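Local coordinates for uncharacterized protein (Nostoc punctiforme, PDB 2R3S), which is of unproven function but is probably an O-methyltransferase, with a winged-helix-like dimerisation domain joined to a Rossmann-like methyltransferase domain, at residues 96-99 against 100-104; 287-290 against 291-294; 206-210 against 211-215; 25-29 against 30-34. All coordinates share one frame; numbering follows the deposited sequence.

Contact 1. Residues 96-99 against 100-104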
# COMPACT_ATOMS: atom_id res chain seq x y z
N ASP A 96 -10.30 13.66 -5.75
CA ASP A 96 -11.37 13.28 -4.82
C ASP A 96 -11.91 11.88 -5.07
O ASP A 96 -12.80 11.43 -4.35
CB ASP A 96 -12.46 14.34 -4.79
CG ASP A 96 -11.96 15.69 -4.21
OD1 ASP A 96 -10.87 15.77 -3.58
OD2 ASP A 96 -12.66 16.69 -4.41
N ALA A 97 -11.33 11.16 -6.04
CA ALA A 97 -11.64 9.73 -6.20
C ALA A 97 -11.38 8.97 -4.90
O ALA A 97 -12.01 7.92 -4.66
CB ALA A 97 -10.85 9.09 -7.39
N ILE A 98 -10.47 9.47 -4.06
CA ILE A 98 -10.17 8.80 -2.78
C ILE A 98 -11.41 8.70 -1.87
O ILE A 98 -11.44 7.88 -0.96
CB ILE A 98 -8.99 9.47 -1.97
CG1 ILE A 98 -9.36 10.89 -1.50
CG2 ILE A 98 -7.68 9.45 -2.76
CD1 ILE A 98 -8.38 11.45 -0.36
N GLU A 99 -12.42 9.52 -2.10
CA GLU A 99 -13.65 9.42 -1.31
C GLU A 99 -14.36 8.08 -1.44
O GLU A 99 -15.03 7.63 -0.51
CB GLU A 99 -14.59 10.57 -1.64
CG GLU A 99 -14.11 11.91 -1.02
CD GLU A 99 -14.96 13.11 -1.47
OE1 GLU A 99 -16.06 12.91 -2.06
OE2 GLU A 99 -14.50 14.27 -1.25
N PHE A 100 -14.21 7.46 -2.61
CA PHE A 100 -14.60 6.08 -2.83
C PHE A 100 -13.43 5.13 -2.56
O PHE A 100 -13.55 4.21 -1.74
CB PHE A 100 -15.14 5.88 -4.25
CG PHE A 100 -15.38 4.43 -4.59
CD1 PHE A 100 -16.51 3.77 -4.13
CD2 PHE A 100 -14.46 3.73 -5.32
CE1 PHE A 100 -16.70 2.43 -4.39
CE2 PHE A 100 -14.64 2.38 -5.58
CZ PHE A 100 -15.77 1.74 -5.11
N LEU A 101 -12.28 5.36 -3.24
CA LEU A 101 -11.21 4.36 -3.28
C LEU A 101 -10.59 4.08 -1.92
O LEU A 101 -10.16 2.97 -1.65
CB LEU A 101 -10.13 4.74 -4.30
CG LEU A 101 -10.54 4.72 -5.77
CD1 LEU A 101 -9.42 5.35 -6.56
CD2 LEU A 101 -10.82 3.28 -6.24
N LEU A 102 -10.59 5.10 -1.05
CA LEU A 102 -10.11 4.97 0.31
C LEU A 102 -11.26 5.07 1.32
O LEU A 102 -11.03 5.32 2.48
CB LEU A 102 -9.01 6.02 0.63
CG LEU A 102 -7.73 5.88 -0.21
CD1 LEU A 102 -6.63 6.76 0.29
CD2 LEU A 102 -7.24 4.42 -0.31
N SER A 103 -12.49 4.83 0.89
CA SER A 103 -13.60 4.66 1.82
C SER A 103 -13.39 3.42 2.65
O SER A 103 -13.02 2.37 2.12
CB SER A 103 -14.94 4.48 1.10
OG SER A 103 -15.95 4.16 2.05
N PRO A 104 -13.62 3.51 3.96
CA PRO A 104 -13.47 2.30 4.77
C PRO A 104 -14.40 1.19 4.31
O PRO A 104 -14.12 0.03 4.52
CB PRO A 104 -13.78 2.74 6.19
CG PRO A 104 -14.30 4.15 6.11
CD PRO A 104 -13.95 4.71 4.76
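One short helical turn, helix 98-101 with the 3-10 residues that lead into it, brings Ala97 and Ile98 against Leu101 and Leu102. The carbonyl of Ala97 takes two backbone donors. Leu101 N reaches Ala97 O at 2.9 Å in the carbonyl plane, with an almost straight N-H...O angle of 178°. Phe100 N meets the same oxygen at 3.0 Å from above that plane, with a more bent N-H. A third bond, Leu102 N to Ile98 O at 2.9 Å, closes the turn just where Leu102 leaves helical geometry. Two apolar pairs follow the same spacing. The CB of Ala97 meets the CD1 branch of Leu101 at 4.1 Å, and CB of Ile98 lies 4.2 Å from CG of Leu102. With CG1 between its backbone N and carbonyl carbon (chi1 65°), Ile98 sends its longer branch toward helix 17-28. Beyond the turn, Ser103 is the N-cap of helix 104-107, its OG bonded to Met105 N, while its CB rests 3.5 Å from Glu99 O. Phe11 of the second subunit packs on Ala97 and Leu101, and Val14 of that subunit on Ile98 and Leu102; Phe100 instead meets Phe140 edge-to-face. Backbone bonding thus satisfies the carbonyls of Ala97 and Ile98 within the turn, while the side chains of Ala97, Ile98, Leu101 and Leu102 supply apolar surface to the dimer interface.

Contact 2. Residues 287-290 against 291-294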
# COMPACT_ATOMS: atom_id res chain seq x y z
N PHE A 287 -7.87 -6.47 -10.58
CA PHE A 287 -9.21 -6.19 -10.05
C PHE A 287 -9.84 -7.45 -9.40
O PHE A 287 -10.68 -7.34 -8.52
CB PHE A 287 -10.08 -5.59 -11.16
CG PHE A 287 -11.33 -4.92 -10.65
CD1 PHE A 287 -11.26 -3.70 -10.01
CD2 PHE A 287 -12.57 -5.53 -10.79
CE1 PHE A 287 -12.41 -3.11 -9.52
CE2 PHE A 287 -13.70 -4.95 -10.29
CZ PHE A 287 -13.62 -3.73 -9.68
N SER A 288 -9.39 -8.65 -9.77
CA SER A 288 -9.95 -9.84 -9.17
C SER A 288 -9.73 -9.89 -7.62
O SER A 288 -10.60 -10.38 -6.89
CB SER A 288 -9.48 -11.11 -9.90
OG SER A 288 -8.28 -11.63 -9.37
N LEU A 289 -8.62 -9.34 -7.14
CA LEU A 289 -8.37 -9.26 -5.71
C LEU A 289 -9.39 -8.30 -5.08
O LEU A 289 -9.88 -8.58 -4.00
CB LEU A 289 -6.94 -8.83 -5.39
CG LEU A 289 -6.40 -9.15 -3.99
CD1 LEU A 289 -6.07 -10.61 -3.83
CD2 LEU A 289 -5.18 -8.27 -3.61
N VAL A 290 -9.70 -7.20 -5.76
CA VAL A 290 -10.73 -6.30 -5.29
C VAL A 290 -12.08 -7.03 -5.12
O VAL A 290 -12.74 -6.89 -4.08
CB VAL A 290 -10.85 -5.06 -6.21
CG1 VAL A 290 -11.93 -4.14 -5.74
CG2 VAL A 290 -9.51 -4.31 -6.25
N MSE A 291 -12.43 -7.85 -6.11
CA MSE A 291 -13.65 -8.63 -6.05
C MSE A 291 -13.62 -9.66 -4.94
O MSE A 291 -14.62 -9.89 -4.29
CB MSE A 291 -13.97 -9.28 -7.39
CG MSE A 291 -14.26 -8.26 -8.49
SE MSE A 291 -15.89 -7.23 -8.11
CE MSE A 291 -15.16 -5.74 -7.03
N LEU A 292 -12.47 -10.26 -4.68
CA LEU A 292 -12.37 -11.19 -3.55
C LEU A 292 -12.59 -10.47 -2.23
O LEU A 292 -13.28 -11.00 -1.33
CB LEU A 292 -11.00 -11.90 -3.54
CG LEU A 292 -10.67 -12.83 -2.36
CD1 LEU A 292 -11.51 -14.12 -2.35
CD2 LEU A 292 -9.20 -13.16 -2.36
N ALA A 293 -11.98 -9.30 -2.08
CA ALA A 293 -12.03 -8.59 -0.81
C ALA A 293 -13.43 -8.05 -0.49
O ALA A 293 -13.79 -7.96 0.68
CB ALA A 293 -10.99 -7.46 -0.75
N THR A 294 -14.20 -7.70 -1.51
CA THR A 294 -15.38 -6.87 -1.29
C THR A 294 -16.74 -7.49 -1.65
O THR A 294 -17.76 -6.93 -1.30
CB THR A 294 -15.28 -5.54 -2.07
OG1 THR A 294 -15.27 -5.80 -3.48
CG2 THR A 294 -14.06 -4.71 -1.64
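The bent side chain of Met291, a selenomethionine, lies obliquely to the Phe287 ring one helical turn earlier, a Met-aromatic contact. SE is 4.9 Å from the centroid of the Phe287 ring and 57° off its normal, so the approach is neither squarely over the face nor in the ring plane. Bends at chi2 (-65°) and chi3 (88°) fold the chain back, and Met291 CE comes to 3.7 Å from Phe287 CE2. The same methyl is 3.8 Å from CG1 of Val290, whose CB sits over one face of the Phe287 ring toward its rim. Elsewhere on the turn, CD1 of Leu289 faces CD2 of Leu292 at 4.3 Å. Helical backbone bonds run from Met291 N to Phe287 O, from Leu292 N to Ser288 O and from Ala293 N to Leu289 O. At the last residue of helix 282-294, Thr294 OG1 donates to Val290 O at 2.8 Å from above the carbonyl plane, while Thr294 N makes a weak bond to that oxygen. An alanine in its place would remove the hydroxyl, and Val290 O is likely to lose its short bond and be held less firmly at the helix end. Around the helix, Phe287 stacks on Phe272 and meets His243 edge-to-face, and Met58 of the second subunit packs on Ser288 and Leu292. The Thr294 hydroxyl therefore reinforces a poorly angled backbone bond at the helix end, while contacts of selenium and methyl with the ring add apolar packing on the Phe287 side.

Contact 3. Residues 206-210 against 211-215. With EDO (1,2-ethanediol), chain G.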
# COMPACT_ATOMS: atom_id res chain seq x y z
N GLU A 206 -29.31 14.11 -11.31
CA GLU A 206 -28.63 15.38 -11.24
C GLU A 206 -27.67 15.56 -12.40
O GLU A 206 -27.61 16.65 -13.00
CB GLU A 206 -27.91 15.50 -9.90
CG GLU A 206 -27.26 16.87 -9.60
CD GLU A 206 -28.18 18.09 -9.85
OE1 GLU A 206 -29.45 17.95 -9.82
OE2 GLU A 206 -27.59 19.17 -10.10
N ASN A 207 -26.94 14.50 -12.75
CA ASN A 207 -26.06 14.55 -13.92
C ASN A 207 -26.82 14.69 -15.25
O ASN A 207 -26.37 15.40 -16.14
CB ASN A 207 -25.07 13.36 -13.93
CG ASN A 207 -23.92 13.54 -12.92
OD1 ASN A 207 -23.48 14.65 -12.67
ND2 ASN A 207 -23.46 12.45 -12.35
N ALA A 208 -27.98 14.05 -15.37
CA ALA A 208 -28.82 14.23 -16.57
C ALA A 208 -29.29 15.68 -16.66
O ALA A 208 -29.26 16.30 -17.73
CB ALA A 208 -30.01 13.29 -16.54
N ARG A 209 -29.73 16.21 -15.53
CA ARG A 209 -30.08 17.64 -15.41
C ARG A 209 -28.91 18.53 -15.87
O ARG A 209 -29.06 19.31 -16.80
CB ARG A 209 -30.45 17.92 -13.95
CG ARG A 209 -31.61 18.83 -13.75
CD ARG A 209 -31.14 20.23 -13.49
NE ARG A 209 -30.43 20.34 -12.21
CZ ARG A 209 -29.34 21.09 -11.99
NH1 ARG A 209 -28.78 21.82 -12.95
NH2 ARG A 209 -28.79 21.11 -10.78
N ILE A 210 -27.74 18.37 -15.26
CA ILE A 210 -26.54 19.13 -15.66
C ILE A 210 -26.25 19.04 -17.19
O ILE A 210 -25.82 20.01 -17.81
CB ILE A 210 -25.30 18.66 -14.83
CG1 ILE A 210 -25.47 19.03 -13.36
CG2 ILE A 210 -24.01 19.26 -15.35
CD1 ILE A 210 -24.46 18.33 -12.42
N GLN A 211 -26.48 17.88 -17.79
CA GLN A 211 -26.13 17.67 -19.19
C GLN A 211 -27.21 18.09 -20.21
O GLN A 211 -26.95 18.08 -21.40
CB GLN A 211 -25.77 16.20 -19.41
CG GLN A 211 -24.50 15.80 -18.67
CD GLN A 211 -23.30 16.61 -19.13
OE1 GLN A 211 -23.06 16.74 -20.34
NE2 GLN A 211 -22.56 17.18 -18.17
N GLY A 212 -28.40 18.43 -19.74
CA GLY A 212 -29.47 18.93 -20.61
C GLY A 212 -30.37 17.86 -21.19
O GLY A 212 -30.94 18.06 -22.26
N VAL A 213 -30.49 16.73 -20.50
CA VAL A 213 -31.24 15.59 -21.01
C VAL A 213 -32.18 15.00 -19.97
O VAL A 213 -32.66 13.88 -20.11
CB VAL A 213 -30.25 14.51 -21.61
CG1 VAL A 213 -29.35 15.17 -22.63
CG2 VAL A 213 -29.42 13.81 -20.53
N ALA A 214 -32.48 15.78 -18.93
CA ALA A 214 -33.32 15.33 -17.83
C ALA A 214 -34.68 14.81 -18.31
O ALA A 214 -35.20 13.82 -17.76
CB ALA A 214 -33.52 16.47 -16.82
N SER A 215 -35.26 15.47 -19.32
CA SER A 215 -36.59 15.09 -19.79
C SER A 215 -36.61 13.75 -20.54
O SER A 215 -37.68 13.22 -20.82
CB SER A 215 -37.13 16.16 -20.73
OG SER A 215 -36.37 16.20 -21.93
C1 EDO G . -29.33 19.91 -24.77
O1 EDO G . -28.06 20.27 -25.34
C2 EDO G . -29.62 20.89 -23.63
O2 EDO G . -30.84 20.59 -22.96
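Ala208 O is the hub of this helix ending, receiving Val213 N at 3.1 Å with a nearly straight N-H (173°). Weak bonds from Gln211 N and Gly212 N converge on the same oxygen. Gly212 N also reaches Arg209 O at 3.1 Å, from above the carbonyl plane, and Gln211 N bonds to Asn207 O. Positive phi at Gly212 (89°), with two bonds back into the last turn, makes this a Schellman motif ending helix 198-211. At these backbone angles a side chain on Gly212 would jam against the carbonyl oxygen of Gln211. Past the reversal, CG2 of Val213 packs on CB of Ala208 at 4.1 Å, and the methyl of Ala214 comes to 3.9 Å from Arg209 CA. Further out, Val213 rests on Ile181 and Ala184 of helix 178-186, and Asn207 ND2 is bonded to His176 O, which ties this turn of the helix to the backbone at His176, just ahead of helix 178-186. At exposed Gly212 a 1,2-ethanediol, probably from the crystallisation liquor, donates from O2 to Gly212 O at 2.6 Å. Backbone donors satisfy the carbonyls of Asn207, Ala208 and Arg209, and Val213 is turned inward as the chain leads into strand 217-221.

Contact 4. Residues 25-29 against 30-34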
# COMPACT_ATOMS: atom_id res chain seq x y z
N ALA A 25 -3.13 11.92 2.74
CA ALA A 25 -2.83 13.17 3.47
C ALA A 25 -2.57 14.34 2.54
O ALA A 25 -3.08 15.44 2.76
CB ALA A 25 -1.64 12.99 4.45
N ALA A 26 -1.78 14.11 1.49
CA ALA A 26 -1.49 15.16 0.51
C ALA A 26 -2.77 15.72 -0.10
O ALA A 26 -2.93 16.93 -0.23
CB ALA A 26 -0.50 14.65 -0.60
N VAL A 27 -3.70 14.84 -0.47
CA VAL A 27 -4.93 15.27 -1.11
C VAL A 27 -5.85 16.01 -0.14
O VAL A 27 -6.39 17.08 -0.48
CB VAL A 27 -5.69 14.08 -1.77
CG1 VAL A 27 -7.09 14.51 -2.13
CG2 VAL A 27 -4.94 13.60 -3.01
N GLU A 28 -6.04 15.43 1.04
CA GLU A 28 -6.85 16.04 2.08
C GLU A 28 -6.31 17.40 2.50
O GLU A 28 -7.07 18.26 2.86
CB GLU A 28 -6.90 15.15 3.32
CG GLU A 28 -7.68 13.89 3.11
CD GLU A 28 -7.78 13.02 4.34
OE1 GLU A 28 -6.96 13.14 5.27
OE2 GLU A 28 -8.65 12.17 4.31
N LEU A 29 -5.01 17.59 2.44
CA LEU A 29 -4.41 18.86 2.86
C LEU A 29 -4.25 19.85 1.71
O LEU A 29 -3.80 20.96 1.91
CB LEU A 29 -3.07 18.62 3.54
CG LEU A 29 -3.13 17.91 4.89
CD1 LEU A 29 -1.71 17.63 5.40
CD2 LEU A 29 -3.90 18.76 5.87
N ASN A 30 -4.63 19.46 0.50
CA ASN A 30 -4.52 20.30 -0.68
C ASN A 30 -3.09 20.67 -1.05
O ASN A 30 -2.85 21.70 -1.68
CB ASN A 30 -5.38 21.56 -0.53
CG ASN A 30 -6.82 21.33 -0.91
OD1 ASN A 30 -7.26 20.20 -1.12
ND2 ASN A 30 -7.58 22.43 -1.00
N VAL A 31 -2.13 19.81 -0.73
CA VAL A 31 -0.74 20.15 -0.93
C VAL A 31 -0.47 20.52 -2.39
O VAL A 31 0.21 21.49 -2.68
CB VAL A 31 0.20 19.02 -0.52
CG1 VAL A 31 1.62 19.40 -0.85
CG2 VAL A 31 0.05 18.67 0.99
N PHE A 32 -0.99 19.73 -3.32
CA PHE A 32 -0.70 19.93 -4.76
C PHE A 32 -1.30 21.23 -5.31
O PHE A 32 -0.71 21.85 -6.17
CB PHE A 32 -1.24 18.76 -5.57
CG PHE A 32 -0.80 17.44 -5.07
CD1 PHE A 32 0.51 17.02 -5.26
CD2 PHE A 32 -1.68 16.61 -4.38
CE1 PHE A 32 0.93 15.77 -4.78
CE2 PHE A 32 -1.26 15.35 -3.92
CZ PHE A 32 0.04 14.94 -4.13
N THR A 33 -2.48 21.59 -4.81
CA THR A 33 -3.16 22.85 -5.15
C THR A 33 -2.37 24.07 -4.66
O THR A 33 -2.36 25.10 -5.33
CB THR A 33 -4.58 22.86 -4.55
OG1 THR A 33 -5.31 21.74 -5.07
CG2 THR A 33 -5.33 24.16 -4.88
N ALA A 34 -1.72 23.93 -3.51
CA ALA A 34 -0.87 24.99 -2.94
C ALA A 34 0.45 25.19 -3.71
O ALA A 34 0.94 26.33 -3.81
CB ALA A 34 -0.59 24.70 -1.45
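With CG of Phe32 anti to its own carbonyl carbon (chi1 -52°), the ring swings back over the end of the preceding helix, where Ala26 CB lies 3.5 Å from Phe32 CE2. Val27 CG2 arrives at the ring edge, near its plane, 4.2 Å from the same CE2. Val31 carries its CG2 methyl beside its own backbone N, which sets it 4.0 Å from CB of Leu29 and 4.4 Å from CB of Ala26. The chain can leave one helix and start the next within a residue because Asn30 has a positive phi (63°), the signature of a Schellman motif at the end of helix 17-28. Two bonds close it: Val31 N to Ala26 O at 3.0 Å, in the carbonyl plane, and Asn30 N to Val27 O at 3.1 Å, far above the plane. Asn30 is also the N-cap position of helix 31-35, although its side chain makes no capping bond; OD1 accepts from Arg88 NE instead. A leucine here would probably leave Arg88 NE without this acceptor and strain the left-handed backbone, which asparagine tolerates better than most residues. The two helices belong to the dimerisation domain, whose family is of helix-turn-helix type. Val31 is packed on Met56 and Leu59 of helix 53-65, and Phe32 on Leu86. Toward the second subunit, Leu29 touches its Val117, and Glu28 OE1 is hydrogen-bonded to Thr114 OG1 of that subunit.

From the N terminus, contact 4 comes first, joining helix 17-28 to helix 31-35 within the dimerisation domain. Contact 1 follows as the short turn of helix 98-101, and the two touch directly where Ile98 CD1 meets Val27 CG1 at 3.8 Å. Contact 3 closes helix 198-211 ahead of edge strand 217-221 in the methyltransferase domain, and contact 2 lies at the end of helix 282-294. All four are local and run in series, so none nests in or crosses another. Contacts 1, 2 and 4 each touch the second subunit, whereas contact 3 lies about 33 Å from contact 2, centre to centre, across the chain's middle.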